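Local coordinates for protein UDP-4-amino-4,6-dideoxy-N-acetyl-beta-L-altrosamine transaminase (Helicobacter pylori, PDB 2FNU) that catalyses the pyridoxal phosphate-dependent transamination of a UDP-linked 4-keto sugar, the second step in making pseudaminic acid for flagellin modification, at residues 199-202 with 203-207; 248-251 with 252-255. All coordinates share one frame; numbering follows the deposited sequence.

Following the chain from the N terminus, interaction 1 comes first, on helix 198-208, directly after strand 191-195 of the large mixed sheet. It sets that helix against strands 191-195 and 49-53 and helix 56-66. Interaction 2 comes later, on helix 246-264, where it meets loops around Pro184, Ser282 and Ala351. Each contact is local and joins one helical turn to the next, so neither closes a long loop. They lie in series along the chain and neither nest nor cross. The centres of interactions 1 and 2 are about 34 Å apart. The nearest atoms of interactions 1 and 2 are about 23 Å apart, so the two do not touch. Both belong to the DegT/DnrJ/EryC1 aminotransferase family region.

Interaction 1: 199-202 with 203-207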
loop_
_atom_site.group_PDB
_atom_site.type_symbol
_atom_site.label_atom_id
_atom_site.label_comp_id
_atom_site.label_asym_id
_atom_site.label_seq_id
_atom_site.Cartn_x
_atom_site.Cartn_y
_atom_site.Cartn_z
ATOM N N GLU B 199 -8.299 -20.253 -8.170
ATOM C CA GLU B 199 -6.843 -20.354 -8.222
ATOM C C GLU B 199 -6.214 -18.959 -8.286
ATOM O O GLU B 199 -5.216 -18.691 -7.603
ATOM C CB GLU B 199 -6.390 -21.240 -9.383
ATOM C CG GLU B 199 -6.617 -22.729 -9.059
ATOM C CD GLU B 199 -6.226 -23.689 -10.180
ATOM O OE1 GLU B 199 -6.464 -24.906 -10.000
ATOM O OE2 GLU B 199 -5.680 -23.253 -11.216
ATOM N N LEU B 200 -6.838 -18.066 -9.053
ATOM C CA LEU B 200 -6.321 -16.701 -9.176
ATOM C C LEU B 200 -6.444 -15.962 -7.838
ATOM O O LEU B 200 -5.503 -15.300 -7.379
ATOM C CB LEU B 200 -7.069 -15.947 -10.287
ATOM C CG LEU B 200 -6.666 -14.479 -10.477
ATOM C CD1 LEU B 200 -5.165 -14.328 -10.682
ATOM C CD2 LEU B 200 -7.435 -13.891 -11.660
ATOM N N HIS B 201 -7.619 -16.070 -7.218
ATOM C CA HIS B 201 -7.812 -15.516 -5.871
ATOM C C HIS B 201 -6.713 -15.949 -4.897
ATOM O O HIS B 201 -6.083 -15.108 -4.272
ATOM C CB HIS B 201 -9.201 -15.902 -5.347
ATOM C CG HIS B 201 -9.428 -15.534 -3.918
ATOM N ND1 HIS B 201 -9.713 -14.245 -3.522
ATOM C CD2 HIS B 201 -9.431 -16.289 -2.793
ATOM C CE1 HIS B 201 -9.873 -14.223 -2.209
ATOM N NE2 HIS B 201 -9.710 -15.450 -1.743
ATOM N N GLU B 202 -6.444 -17.251 -4.815
ATOM C CA GLU B 202 -5.439 -17.715 -3.864
ATOM C C GLU B 202 -4.035 -17.186 -4.206
ATOM O O GLU B 202 -3.257 -16.880 -3.293
ATOM C CB GLU B 202 -5.445 -19.246 -3.758
ATOM C CG GLU B 202 -6.782 -19.840 -3.300
ATOM C CD GLU B 202 -7.183 -19.460 -1.874
ATOM O OE1 GLU B 202 -6.335 -18.974 -1.087
ATOM O OE2 GLU B 202 -8.375 -19.630 -1.542
ATOM N N LYS B 203 -3.716 -17.076 -5.500
ATOM C CA LYS B 203 -2.390 -16.538 -5.901
ATOM C C LYS B 203 -2.258 -15.063 -5.494
ATOM O O LYS B 203 -1.216 -14.630 -4.965
ATOM C CB LYS B 203 -2.184 -16.630 -7.406
ATOM C CG LYS B 203 -1.659 -17.948 -7.900
ATOM C CD LYS B 203 -1.509 -17.947 -9.416
ATOM C CE LYS B 203 -0.353 -17.065 -9.883
ATOM N NZ LYS B 203 -0.042 -17.218 -11.364
ATOM N N MET B 204 -3.312 -14.291 -5.758
ATOM C CA MET B 204 -3.315 -12.871 -5.383
ATOM C C MET B 204 -3.257 -12.653 -3.879
ATOM O O MET B 204 -2.612 -11.715 -3.403
ATOM C CB MET B 204 -4.548 -12.190 -5.969
ATOM C CG MET B 204 -4.515 -12.149 -7.495
ATOM S SD MET B 204 -5.830 -11.123 -8.219
ATOM C CE MET B 204 -7.313 -11.966 -7.602
ATOM N N LYS B 205 -3.919 -13.535 -3.134
ATOM C CA LYS B 205 -3.942 -13.443 -1.686
ATOM C C LYS B 205 -2.539 -13.573 -1.094
ATOM O O LYS B 205 -2.156 -12.789 -0.221
ATOM C CB LYS B 205 -4.895 -14.505 -1.125
ATOM C CG LYS B 205 -5.158 -14.431 0.364
ATOM C CD LYS B 205 -6.156 -15.542 0.746
ATOM C CE LYS B 205 -6.549 -15.470 2.203
ATOM N NZ LYS B 205 -7.718 -16.365 2.444
ATOM N N LEU B 206 -1.760 -14.533 -1.585
ATOM C CA LEU B 206 -0.378 -14.662 -1.123
ATOM C C LEU B 206 0.467 -13.454 -1.550
ATOM O O LEU B 206 1.298 -12.961 -0.764
ATOM C CB LEU B 206 0.238 -15.959 -1.637
ATOM C CG LEU B 206 -0.361 -17.211 -1.008
ATOM C CD1 LEU B 206 -0.053 -18.396 -1.892
ATOM C CD2 LEU B 206 0.205 -17.398 0.412
ATOM N N PHE B 207 0.246 -12.981 -2.779
ATOM C CA PHE B 207 1.045 -11.857 -3.319
ATOM C C PHE B 207 0.832 -10.593 -2.500
ATOM O O PHE B 207 1.746 -9.759 -2.375
ATOM C CB PHE B 207 0.648 -11.621 -4.767
ATOM C CG PHE B 207 1.544 -10.671 -5.527
ATOM C CD1 PHE B 207 1.210 -9.310 -5.642
ATOM C CD2 PHE B 207 2.682 -11.147 -6.194
ATOM C CE1 PHE B 207 2.004 -8.443 -6.401
ATOM C CE2 PHE B 207 3.481 -10.296 -6.938
ATOM C CZ PHE B 207 3.143 -8.941 -7.038
HETATM O O HOH W 1 -10.147 -15.379 1.340
HETATM O O HOH W 2 -6.877 -18.818 1.448
#
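Leu200 and Met204 meet one helical turn apart on the buried side of the helix. Their side chains run at a slant to each other, and Leu200 CG lies 3.9 Å from Met204 CE. The contact depends on a bend in the methionine. Its chain is extended as far as SD and then turns at chi3 (-60°), which brings CE back toward the leucine. The Leu200 CD1 methyl lies 3.9 Å from Met204 CG. The backbone bond from Met204 N to Leu200 O is 2.9 Å long and nearly straight.

Glu202 and Lys205 are exposed, and water links them to each other and to the edge of the buried His201 ring. Lys205 is extended throughout, with CG anti to the backbone N (chi1 -173°), and this carries NZ out to the two waters. Glu202 bends at chi2 and lies beside the lysine, pointing the same way. Glu202 OE1 is 3.9 Å from Lys205 CD, but the opposite charges do not touch. Two waters make the connection instead. Water 2 donates to Glu202 OE1 at 2.6 Å and accepts from Lys205 NZ at 2.8 Å. Water 1 also accepts from Lys205 NZ, and it sits in the plane of the His201 ring at its edge, 3.1 Å from His201 NE2. Lys205 NZ is thus held by two waters, and each leads to a different residue of the preceding turn.

The His201 ring also stacks with His49. Lys203 leaves the helix on another side, bends at chi3, and its NZ bonds to Asn66 O. Successive i to i+4 backbone bonds, beginning with Lys203 N to Glu199 O, mark a regular alpha helix. It is an amphipathic surface helix, packed through Leu200 and Met204 on strand 191-195 of the central mixed sheet of this PLP-dependent aminotransferase.

Interaction 2: 248-251 with 252-255; sequences FLMQ and KREE
Gln251 O accepts the backbone N-H of Glu255 at 2.9 Å, and the two side chains add a second bond between the same residues. This i to i+4 pairing lies on one side of the alpha helix 246-264. Gln251 NE2 donates to Glu255 OE1 at 3.0 Å, and the N-H...O angle is 166°. The acceptor lies close to the plane of the amide. The donor, however, reaches OE1 from above the carboxylate plane. The amide and carboxylate planes are 77° apart. Gln251 bends at chi2 (63°), which turns its amide forward, toward Glu255 on the next turn. The glutamate chain is extended beyond CG and crosses the glutamine at about a right angle.

Arg253 occupies a buried side. Its guanidinium lies against the preceding turn, with Met250 CA and Leu249 O over one face. Arg253 NH2 is 3.5 Å from Met250 CA, while Arg253 NH1 approaches Leu249 CB at 3.9 Å. The stronger polar partners of this arginine lie in loops: NE bonds to Ser282 O and NH1 to Pro184 O. The group is therefore fixed both by its covered face and by bonds to two backbone carbonyls. Pro184 directly follows Lys183, the lysine that carries the cofactor in the resting enzyme but is not modified here. Arg253 thus ties the helix to the backbone directly after the cofactor lysine.

On another side, Lys252 lies across Phe248 at a slant. Lys252 CG makes a CH-pi contact over the face, 4.3 Å from the Phe248 ring centroid. The lysine chain then bends at chi2, and this brings its CE within 3.4 Å of Phe248 CZ.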
loop_
_atom_site.group_PDB
_atom_site.type_symbol
_atom_site.label_atom_id
_atom_site.label_comp_id
_atom_site.label_asym_id
_atom_site.label_seq_id
_atom_site.Cartn_x
_atom_site.Cartn_y
_atom_site.Cartn_z
ATOM N N PHE B 248 -27.827 3.751 -1.370
ATOM C CA PHE B 248 -28.299 5.072 -0.948
ATOM C C PHE B 248 -27.387 6.176 -1.490
ATOM O O PHE B 248 -27.861 7.167 -2.060
ATOM C CB PHE B 248 -28.382 5.129 0.587
ATOM C CG PHE B 248 -28.649 6.504 1.139
ATOM C CD1 PHE B 248 -29.951 6.962 1.293
ATOM C CD2 PHE B 248 -27.595 7.339 1.509
ATOM C CE1 PHE B 248 -30.201 8.248 1.804
ATOM C CE2 PHE B 248 -27.838 8.623 2.023
ATOM C CZ PHE B 248 -29.147 9.067 2.163
ATOM N N LEU B 249 -26.079 6.009 -1.321
ATOM C CA LEU B 249 -25.132 7.014 -1.786
ATOM C C LEU B 249 -25.213 7.139 -3.311
ATOM O O LEU B 249 -25.171 8.241 -3.861
ATOM C CB LEU B 249 -23.706 6.624 -1.360
ATOM C CG LEU B 249 -23.486 6.547 0.158
ATOM C CD1 LEU B 249 -22.156 5.856 0.515
ATOM C CD2 LEU B 249 -23.540 7.944 0.794
ATOM N N MET B 250 -25.318 5.996 -3.997
ATOM C CA MET B 250 -25.385 5.979 -5.454
ATOM C C MET B 250 -26.641 6.710 -5.928
ATOM O O MET B 250 -26.611 7.460 -6.922
ATOM C CB MET B 250 -25.369 4.534 -5.971
ATOM C CG MET B 250 -25.521 4.419 -7.483
ATOM S SD MET B 250 -25.123 2.743 -8.014
ATOM C CE MET B 250 -26.557 2.353 -9.026
ATOM N N GLN B 251 -27.743 6.509 -5.211
ATOM C CA GLN B 251 -28.997 7.164 -5.594
ATOM C C GLN B 251 -28.950 8.680 -5.329
ATOM O O GLN B 251 -29.548 9.467 -6.079
ATOM C CB GLN B 251 -30.197 6.494 -4.925
ATOM C CG GLN B 251 -31.556 7.135 -5.279
ATOM C CD GLN B 251 -31.927 7.039 -6.770
ATOM O OE1 GLN B 251 -31.445 6.170 -7.524
ATOM N NE2 GLN B 251 -32.799 7.946 -7.200
ATOM N N LYS B 252 -28.234 9.102 -4.282
ATOM C CA LYS B 252 -28.026 10.536 -4.097
ATOM C C LYS B 252 -27.291 11.143 -5.281
ATOM O O LYS B 252 -27.650 12.231 -5.736
ATOM C CB LYS B 252 -27.307 10.842 -2.784
ATOM C CG LYS B 252 -28.167 10.556 -1.553
ATOM C CD LYS B 252 -29.274 11.597 -1.416
ATOM C CE LYS B 252 -30.130 11.345 -0.179
ATOM N NZ LYS B 252 -31.315 12.254 -0.131
ATOM N N ARG B 253 -26.247 10.457 -5.768
ATOM C CA ARG B 253 -25.517 10.936 -6.935
ATOM C C ARG B 253 -26.411 10.910 -8.179
ATOM O O ARG B 253 -26.357 11.818 -9.010
ATOM C CB ARG B 253 -24.225 10.143 -7.142
ATOM C CG ARG B 253 -23.204 10.350 -6.013
ATOM C CD ARG B 253 -21.833 9.770 -6.371
ATOM N NE ARG B 253 -21.922 8.332 -6.586
ATOM C CZ ARG B 253 -21.778 7.408 -5.637
ATOM N NH1 ARG B 253 -21.498 7.755 -4.369
ATOM N NH2 ARG B 253 -21.913 6.128 -5.970
ATOM N N GLU B 254 -27.262 9.887 -8.280
ATOM C CA GLU B 254 -28.201 9.822 -9.415
ATOM C C GLU B 254 -29.160 11.014 -9.399
ATOM O O GLU B 254 -29.445 11.594 -10.456
ATOM C CB GLU B 254 -28.959 8.488 -9.426
ATOM C CG GLU B 254 -30.066 8.361 -10.488
ATOM C CD GLU B 254 -29.563 8.308 -11.923
ATOM O OE1 GLU B 254 -28.343 8.107 -12.156
ATOM O OE2 GLU B 254 -30.411 8.446 -12.841
ATOM N N GLU B 255 -29.631 11.386 -8.213
ATOM C CA GLU B 255 -30.543 12.526 -8.096
ATOM C C GLU B 255 -29.852 13.821 -8.492
ATOM O O GLU B 255 -30.446 14.656 -9.179
ATOM C CB GLU B 255 -31.196 12.568 -6.711
ATOM C CG GLU B 255 -32.311 11.514 -6.639
ATOM C CD GLU B 255 -32.678 11.061 -5.237
ATOM O OE1 GLU B 255 -33.424 10.061 -5.142
ATOM O OE2 GLU B 255 -32.230 11.675 -4.247
#